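Putative TIM-barrel metal-dependent hydrolase (PDB 4DZI) is probably a metal-dependent hydrolase of the amidohydrolase superfamily, binding two cadmium ions in the crystal at the active site of a TIM barrel. Local coordinates at residues Ala4-Val12 / Ile381-Leu390; Ala47-Ile57 / Thr123-Leu132. All blocks are in the same frame, centred on the assembly; numbering follows the deposited sequence.

Contact 1 of 2, residues Ala4-Val12 / Ile381-Leu390; sequences ALNYRVIDV and IRKIMRDNAL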
# COMPACT_ATOMS: atom_id res chain seq x y z
N ALA C 4 -13.70 34.90 -13.63
CA ALA C 4 -13.94 35.00 -12.16
C ALA C 4 -15.33 34.48 -11.82
O ALA C 4 -16.28 34.72 -12.56
CB ALA C 4 -13.79 36.43 -11.68
N LEU C 5 -15.46 33.80 -10.68
CA LEU C 5 -16.74 33.25 -10.27
C LEU C 5 -17.67 34.34 -9.75
O LEU C 5 -17.20 35.38 -9.30
CB LEU C 5 -16.54 32.19 -9.18
CG LEU C 5 -15.84 30.88 -9.58
CD1 LEU C 5 -15.56 30.10 -8.30
CD2 LEU C 5 -16.67 30.06 -10.54
N ASN C 6 -18.98 34.07 -9.79
CA ASN C 6 -19.99 35.02 -9.31
C ASN C 6 -20.30 34.83 -7.84
O ASN C 6 -21.22 35.45 -7.32
CB ASN C 6 -21.28 34.86 -10.13
CG ASN C 6 -21.10 35.26 -11.60
OD1 ASN C 6 -20.37 36.19 -11.89
ND2 ASN C 6 -21.76 34.56 -12.52
N TYR C 7 -19.54 33.97 -7.15
CA TYR C 7 -19.80 33.74 -5.74
C TYR C 7 -18.46 33.50 -5.06
O TYR C 7 -17.49 33.09 -5.76
CB TYR C 7 -20.71 32.52 -5.54
CG TYR C 7 -20.27 31.33 -6.38
CD1 TYR C 7 -19.30 30.42 -5.89
CD2 TYR C 7 -20.77 31.15 -7.67
CE1 TYR C 7 -18.87 29.34 -6.66
CE2 TYR C 7 -20.36 30.07 -8.45
CZ TYR C 7 -19.40 29.18 -7.93
OH TYR C 7 -19.01 28.13 -8.76
N ARG C 8 -18.41 33.75 -3.76
CA ARG C 8 -17.19 33.45 -2.96
C ARG C 8 -17.09 31.95 -2.81
O ARG C 8 -18.09 31.27 -2.82
CB ARG C 8 -17.25 34.11 -1.58
CG ARG C 8 -17.26 35.65 -1.65
CD ARG C 8 -17.84 36.23 -0.36
NE ARG C 8 -19.26 35.89 -0.22
CZ ARG C 8 -19.97 36.11 0.89
NH1 ARG C 8 -21.26 35.78 0.96
NH2 ARG C 8 -19.36 36.65 1.94
N VAL C 9 -15.87 31.46 -2.63
CA VAL C 9 -15.69 30.02 -2.51
C VAL C 9 -15.48 29.61 -1.07
O VAL C 9 -15.23 30.44 -0.19
CB VAL C 9 -14.53 29.53 -3.40
CG1 VAL C 9 -14.81 29.91 -4.86
CG2 VAL C 9 -13.20 30.12 -2.95
N ILE C 10 -15.57 28.30 -0.80
CA ILE C 10 -15.29 27.76 0.52
C ILE C 10 -14.09 26.81 0.29
O ILE C 10 -14.23 25.85 -0.43
CB ILE C 10 -16.49 26.94 1.05
CG1 ILE C 10 -17.78 27.78 1.01
CG2 ILE C 10 -16.17 26.35 2.44
CD1 ILE C 10 -17.81 28.91 2.00
N ASP C 11 -12.94 27.14 0.86
CA ASP C 11 -11.68 26.41 0.61
C ASP C 11 -11.46 25.45 1.78
O ASP C 11 -11.23 25.91 2.91
CB ASP C 11 -10.55 27.44 0.53
CG ASP C 11 -9.26 26.87 -0.04
OD1 ASP C 11 -9.05 25.65 0.14
OD2 ASP C 11 -8.46 27.63 -0.64
N VAL C 12 -11.52 24.13 1.54
CA VAL C 12 -11.41 23.20 2.67
C VAL C 12 -9.96 22.86 3.05
O VAL C 12 -9.72 22.07 3.96
CB VAL C 12 -12.22 21.90 2.45
CG1 VAL C 12 -13.70 22.22 2.08
CG2 VAL C 12 -11.58 21.00 1.39
N ILE C 381 -19.96 23.06 -10.78
CA ILE C 381 -18.80 23.84 -10.32
C ILE C 381 -19.15 24.55 -9.02
O ILE C 381 -18.35 24.59 -8.09
CB ILE C 381 -18.28 24.81 -11.38
CG1 ILE C 381 -17.69 24.00 -12.53
CG2 ILE C 381 -17.21 25.75 -10.81
CD1 ILE C 381 -17.38 24.79 -13.78
N ARG C 382 -20.36 25.09 -8.94
CA ARG C 382 -20.82 25.73 -7.68
C ARG C 382 -20.85 24.75 -6.52
O ARG C 382 -20.54 25.11 -5.38
CB ARG C 382 -22.18 26.43 -7.91
CG ARG C 382 -23.00 26.79 -6.67
CD ARG C 382 -22.45 28.01 -5.94
NE ARG C 382 -23.31 28.44 -4.84
CZ ARG C 382 -24.07 29.53 -4.86
NH1 ARG C 382 -24.12 30.31 -5.94
NH2 ARG C 382 -24.79 29.85 -3.79
N LYS C 383 -21.14 23.46 -6.78
CA LYS C 383 -21.12 22.48 -5.71
C LYS C 383 -19.69 22.25 -5.27
O LYS C 383 -19.38 22.26 -4.08
CB LYS C 383 -21.69 21.12 -6.14
CG LYS C 383 -23.19 21.16 -6.42
CD LYS C 383 -23.65 19.77 -6.83
CE LYS C 383 -25.18 19.76 -6.83
NZ LYS C 383 -25.77 18.40 -7.01
N ILE C 384 -18.81 22.01 -6.24
CA ILE C 384 -17.41 21.68 -5.93
C ILE C 384 -16.69 22.84 -5.25
O ILE C 384 -15.92 22.65 -4.28
CB ILE C 384 -16.69 21.26 -7.21
CG1 ILE C 384 -17.26 19.90 -7.67
CG2 ILE C 384 -15.19 21.11 -6.97
CD1 ILE C 384 -16.78 19.49 -9.04
N MET C 385 -16.95 24.06 -5.72
CA MET C 385 -16.27 25.23 -5.17
C MET C 385 -16.84 25.83 -3.89
O MET C 385 -16.18 26.62 -3.22
CB MET C 385 -16.21 26.34 -6.24
CG MET C 385 -15.45 25.96 -7.50
SD MET C 385 -13.71 25.49 -7.23
CE MET C 385 -12.97 27.00 -6.63
N ARG C 386 -18.06 25.45 -3.56
CA ARG C 386 -18.73 26.07 -2.43
C ARG C 386 -19.73 25.19 -1.69
O ARG C 386 -19.63 24.98 -0.49
CB ARG C 386 -19.42 27.33 -2.94
CG ARG C 386 -20.17 28.06 -1.87
CD ARG C 386 -20.82 29.30 -2.43
NE ARG C 386 -21.58 29.85 -1.32
CZ ARG C 386 -21.10 30.66 -0.37
NH1 ARG C 386 -19.85 31.13 -0.41
NH2 ARG C 386 -21.89 31.02 0.64
N ASP C 387 -20.74 24.68 -2.40
CA ASP C 387 -21.84 24.11 -1.63
C ASP C 387 -21.60 22.72 -1.06
O ASP C 387 -22.20 22.35 -0.03
CB ASP C 387 -23.11 24.16 -2.45
CG ASP C 387 -23.60 25.60 -2.61
OD1 ASP C 387 -23.54 26.35 -1.62
OD2 ASP C 387 -24.02 25.96 -3.70
N ASN C 388 -20.74 21.92 -1.68
CA ASN C 388 -20.48 20.62 -1.08
C ASN C 388 -19.83 20.78 0.29
O ASN C 388 -20.08 19.99 1.18
CB ASN C 388 -19.55 19.80 -1.95
CG ASN C 388 -20.22 19.35 -3.24
OD1 ASN C 388 -21.44 19.36 -3.36
ND2 ASN C 388 -19.42 18.94 -4.20
N ALA C 389 -18.95 21.76 0.44
CA ALA C 389 -18.30 22.02 1.73
C ALA C 389 -19.34 22.42 2.78
O ALA C 389 -19.26 22.03 3.92
CB ALA C 389 -17.24 23.10 1.60
N LEU C 390 -20.32 23.24 2.36
CA LEU C 390 -21.37 23.64 3.29
C LEU C 390 -22.22 22.43 3.66
O LEU C 390 -22.61 22.27 4.82
CB LEU C 390 -22.21 24.78 2.68
CG LEU C 390 -21.39 26.06 2.55
CD1 LEU C 390 -22.12 27.07 1.66
CD2 LEU C 390 -21.15 26.65 3.93
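Y7, I10 and R386 bury the most surface where the N-terminal chain and first barrel strand cross helix 378-393. The Y7 ring lies between two aliphatic groups. L5 CB sits over one face, and R382 CD covers the other in a CH-pi contact, 3.7 Å from the ring centroid and nearly on its normal. The R382 guanidinium adds an off-centre cation-pi contact, its plane turned 43° from the ring. R382 reaches back over the ring through a bend at chi2 (76°). Its NE is also bonded to D387 OD2, part of a salt bridge within the helix. At the ring edge stands M385 CB, 4.0 Å from Y7 CE1.

R386 has CG anti to the backbone N and a chain extended as far as NE. This carries its guanidinium past Y7 to the backbone just before the strand. There R386 NH1 donates to R8 O at 3.0 Å, approaching from above the carbonyl plane. The same arginine forms a salt bridge with E116 at the neighbouring strand 115-121. I10 CG1 lies over one face of the guanidinium and also packs 3.8 Å from R386 CG.

The other branch of I10, CG2, meets A389 CB at 3.5 Å, and V12 CG1 touches the same methyl. I10 N gives a nearly straight bond to M385 O (3.0 Å, 170°), in the carbonyl plane. The helix has a wider pi-type turn at 383-387, and M385 O turns to the strand backbone.

The helix is thus held by one backbone bond to the strand and one arginine bond to the residue before it, around an apolar centre. R386 also links it to strand 115-121. R8 NE lies 4.8 Å from R386 NH1, and the E116 carboxylate probably offsets these like charges.

Contact 2 of 2, residues Ala47-Ile57 / Thr123-Leu132; sequences AVIGDRVNHFI and TFGCGVEEAL
A beta hairpin and the chain after it pack here on the segment that follows barrel strand 115-121, close to the metal site. The hairpin turns through a type I' turn from I49 to R52. I49 buries the most surface. Its CG2 fits tightly against L132 CD2 at 3.5 Å and meets A131 CB at 3.6 Å. The F124 ring is met at its edge by A47 CB, 3.7 Å from F124 CE1, and by I57 CG1, 3.7 Å from F124 CD1.

F56 points its CG anti to the backbone N (chi1 176°), which lays the ring over G127. G127 CA makes a CH-pi contact off-centre on one face, and T123 O lies at the ring edge in plane, 3.5 Å from F56 CE2.

N54 OD1 accepts from F56 N in an Asx turn, while a water links N54 ND2 (2.9 Å) to G127 O (2.7 Å). T123 OG1 bonds outside the contact to Y16 O and to H359, a cadmium ligand.

The two segments therefore meet through apolar contacts, with water joining their polar groups. The absence of a CB at G127 permits the close approach of F56.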
# COMPACT_ATOMS: atom_id res chain seq x y z
N ALA C 47 12.96 21.23 16.84
CA ALA C 47 11.85 20.74 17.66
C ALA C 47 12.31 19.44 18.29
O ALA C 47 12.70 18.50 17.58
CB ALA C 47 10.63 20.47 16.77
N VAL C 48 12.27 19.38 19.61
CA VAL C 48 12.73 18.21 20.34
C VAL C 48 11.50 17.73 21.09
O VAL C 48 10.98 18.41 22.00
CB VAL C 48 13.90 18.58 21.28
CG1 VAL C 48 14.35 17.36 22.08
CG2 VAL C 48 15.06 19.14 20.47
N ILE C 49 11.04 16.55 20.70
CA ILE C 49 9.73 16.02 21.13
C ILE C 49 9.96 14.73 21.89
O ILE C 49 10.54 13.78 21.35
CB ILE C 49 8.81 15.77 19.91
CG1 ILE C 49 8.78 17.04 19.03
CG2 ILE C 49 7.40 15.37 20.41
CD1 ILE C 49 7.91 16.93 17.77
N GLY C 50 9.53 14.71 23.15
CA GLY C 50 9.85 13.61 24.07
C GLY C 50 11.36 13.29 24.08
O GLY C 50 11.75 12.12 24.02
N ASP C 51 12.17 14.34 24.12
CA ASP C 51 13.64 14.22 24.21
C ASP C 51 14.31 13.73 22.93
O ASP C 51 15.49 13.41 22.95
CB ASP C 51 14.05 13.32 25.39
CG ASP C 51 14.20 14.08 26.70
OD1 ASP C 51 14.01 15.32 26.73
OD2 ASP C 51 14.53 13.43 27.72
N ARG C 52 13.59 13.73 21.82
CA ARG C 52 14.17 13.29 20.55
C ARG C 52 13.99 14.35 19.48
O ARG C 52 12.89 14.85 19.27
CB ARG C 52 13.52 11.98 20.12
CG ARG C 52 13.97 11.48 18.77
CD ARG C 52 13.23 10.19 18.45
NE ARG C 52 13.80 9.49 17.30
CZ ARG C 52 13.19 8.49 16.66
NH1 ARG C 52 11.99 8.08 17.04
NH2 ARG C 52 13.78 7.90 15.63
N VAL C 53 15.08 14.71 18.80
CA VAL C 53 14.98 15.72 17.75
C VAL C 53 14.06 15.20 16.68
O VAL C 53 14.20 14.06 16.24
CB VAL C 53 16.35 16.04 17.17
CG1 VAL C 53 16.22 17.08 16.07
CG2 VAL C 53 17.28 16.55 18.30
N ASN C 54 13.13 16.04 16.23
CA ASN C 54 12.16 15.63 15.22
C ASN C 54 12.46 16.35 13.92
O ASN C 54 12.93 17.46 13.95
CB ASN C 54 10.75 16.01 15.71
CG ASN C 54 9.67 15.61 14.74
OD1 ASN C 54 9.20 16.42 13.97
ND2 ASN C 54 9.26 14.34 14.80
N HIS C 55 12.17 15.72 12.78
CA HIS C 55 12.58 16.28 11.51
C HIS C 55 11.42 16.44 10.57
O HIS C 55 11.62 16.58 9.37
CB HIS C 55 13.68 15.41 10.87
CG HIS C 55 14.94 15.36 11.70
ND1 HIS C 55 15.80 16.41 11.79
CD2 HIS C 55 15.48 14.33 12.49
CE1 HIS C 55 16.83 16.07 12.60
NE2 HIS C 55 16.62 14.79 13.03
N PHE C 56 10.20 16.46 11.08
CA PHE C 56 9.03 16.50 10.21
C PHE C 56 8.97 17.84 9.49
O PHE C 56 8.73 17.88 8.26
CB PHE C 56 7.74 16.27 11.01
CG PHE C 56 6.48 16.40 10.18
CD1 PHE C 56 6.16 15.45 9.21
CD2 PHE C 56 5.61 17.45 10.39
CE1 PHE C 56 4.99 15.56 8.46
CE2 PHE C 56 4.43 17.57 9.66
CZ PHE C 56 4.11 16.62 8.69
N ILE C 57 9.26 18.91 10.22
CA ILE C 57 9.38 20.24 9.60
C ILE C 57 10.87 20.62 9.58
O ILE C 57 11.51 20.70 10.64
CB ILE C 57 8.59 21.31 10.40
CG1 ILE C 57 7.07 20.95 10.48
CG2 ILE C 57 8.83 22.70 9.82
CD1 ILE C 57 6.37 20.77 9.13
N THR C 123 0.32 22.87 10.24
CA THR C 123 1.47 22.49 9.45
C THR C 123 2.38 21.64 10.34
O THR C 123 2.41 20.40 10.22
CB THR C 123 2.18 23.72 8.82
OG1 THR C 123 1.23 24.39 7.97
CG2 THR C 123 3.38 23.25 7.97
N PHE C 124 3.09 22.28 11.26
CA PHE C 124 3.86 21.53 12.27
C PHE C 124 3.01 20.51 13.05
O PHE C 124 3.49 19.43 13.36
CB PHE C 124 4.50 22.55 13.24
CG PHE C 124 5.29 21.93 14.36
CD1 PHE C 124 6.58 21.44 14.15
CD2 PHE C 124 4.75 21.85 15.64
CE1 PHE C 124 7.31 20.88 15.19
CE2 PHE C 124 5.49 21.31 16.69
CZ PHE C 124 6.77 20.81 16.47
N GLY C 125 1.77 20.84 13.39
CA GLY C 125 0.99 19.99 14.26
C GLY C 125 0.73 18.61 13.67
O GLY C 125 0.44 17.67 14.41
N CYS C 126 0.80 18.50 12.34
CA CYS C 126 0.55 17.20 11.65
C CYS C 126 1.70 16.19 11.81
O CYS C 126 1.57 15.04 11.33
CB CYS C 126 0.24 17.40 10.17
SG CYS C 126 -1.32 18.33 9.95
N GLY C 127 2.80 16.58 12.46
CA GLY C 127 3.90 15.63 12.77
C GLY C 127 4.04 15.25 14.23
O GLY C 127 4.86 14.38 14.55
N VAL C 128 3.32 15.93 15.12
CA VAL C 128 3.60 15.78 16.56
C VAL C 128 3.14 14.43 17.10
O VAL C 128 3.85 13.79 17.89
CB VAL C 128 3.03 16.96 17.36
CG1 VAL C 128 3.20 16.71 18.86
CG2 VAL C 128 3.75 18.25 16.95
N GLU C 129 1.97 13.97 16.69
CA GLU C 129 1.44 12.74 17.26
C GLU C 129 2.32 11.52 16.97
O GLU C 129 2.47 10.65 17.84
CB GLU C 129 0.03 12.48 16.80
CG GLU C 129 -0.94 13.52 17.31
CD GLU C 129 -2.24 13.46 16.55
OE1 GLU C 129 -2.38 14.07 15.45
OE2 GLU C 129 -3.14 12.76 17.07
N GLU C 130 2.92 11.43 15.78
CA GLU C 130 3.79 10.27 15.53
C GLU C 130 4.97 10.31 16.51
O GLU C 130 5.38 9.25 17.04
CB GLU C 130 4.28 10.25 14.08
CG GLU C 130 5.24 9.13 13.77
CD GLU C 130 4.62 7.77 13.73
OE1 GLU C 130 3.38 7.63 13.89
OE2 GLU C 130 5.41 6.80 13.54
N ALA C 131 5.49 11.52 16.76
CA ALA C 131 6.65 11.72 17.66
C ALA C 131 6.28 11.34 19.10
O ALA C 131 7.16 10.98 19.90
CB ALA C 131 7.13 13.16 17.60
N LEU C 132 5.01 11.47 19.45
CA LEU C 132 4.56 11.20 20.82
C LEU C 132 3.82 9.88 20.96
O LEU C 132 3.16 9.64 21.98
CB LEU C 132 3.71 12.37 21.37
CG LEU C 132 4.50 13.65 21.58
CD1 LEU C 132 3.52 14.76 21.94
CD2 LEU C 132 5.56 13.45 22.67
O HOH W 1 9.88 11.13 19.74
O HOH W 2 7.05 13.27 13.33

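Contacts 1 and 2 lie on opposite sides of the chain's centre, their own centres 34 Å apart. Their nearest atoms are about 11 Å apart, and they do not touch. The two cadmium ions relate them. The side chain of V12 in contact 1 is about 9 Å from a cadmium ion, and that of T123 in contact 2 about 7 Å. Segment 4-12 leads directly into the ligands D13 and H15. Segment 123-132 follows strand 115-121, which runs beside strand 9-15 in the parallel sheet. Contact 1 is thus at the entering end of the first strand and contact 2 beyond the end of the second, with the metals between.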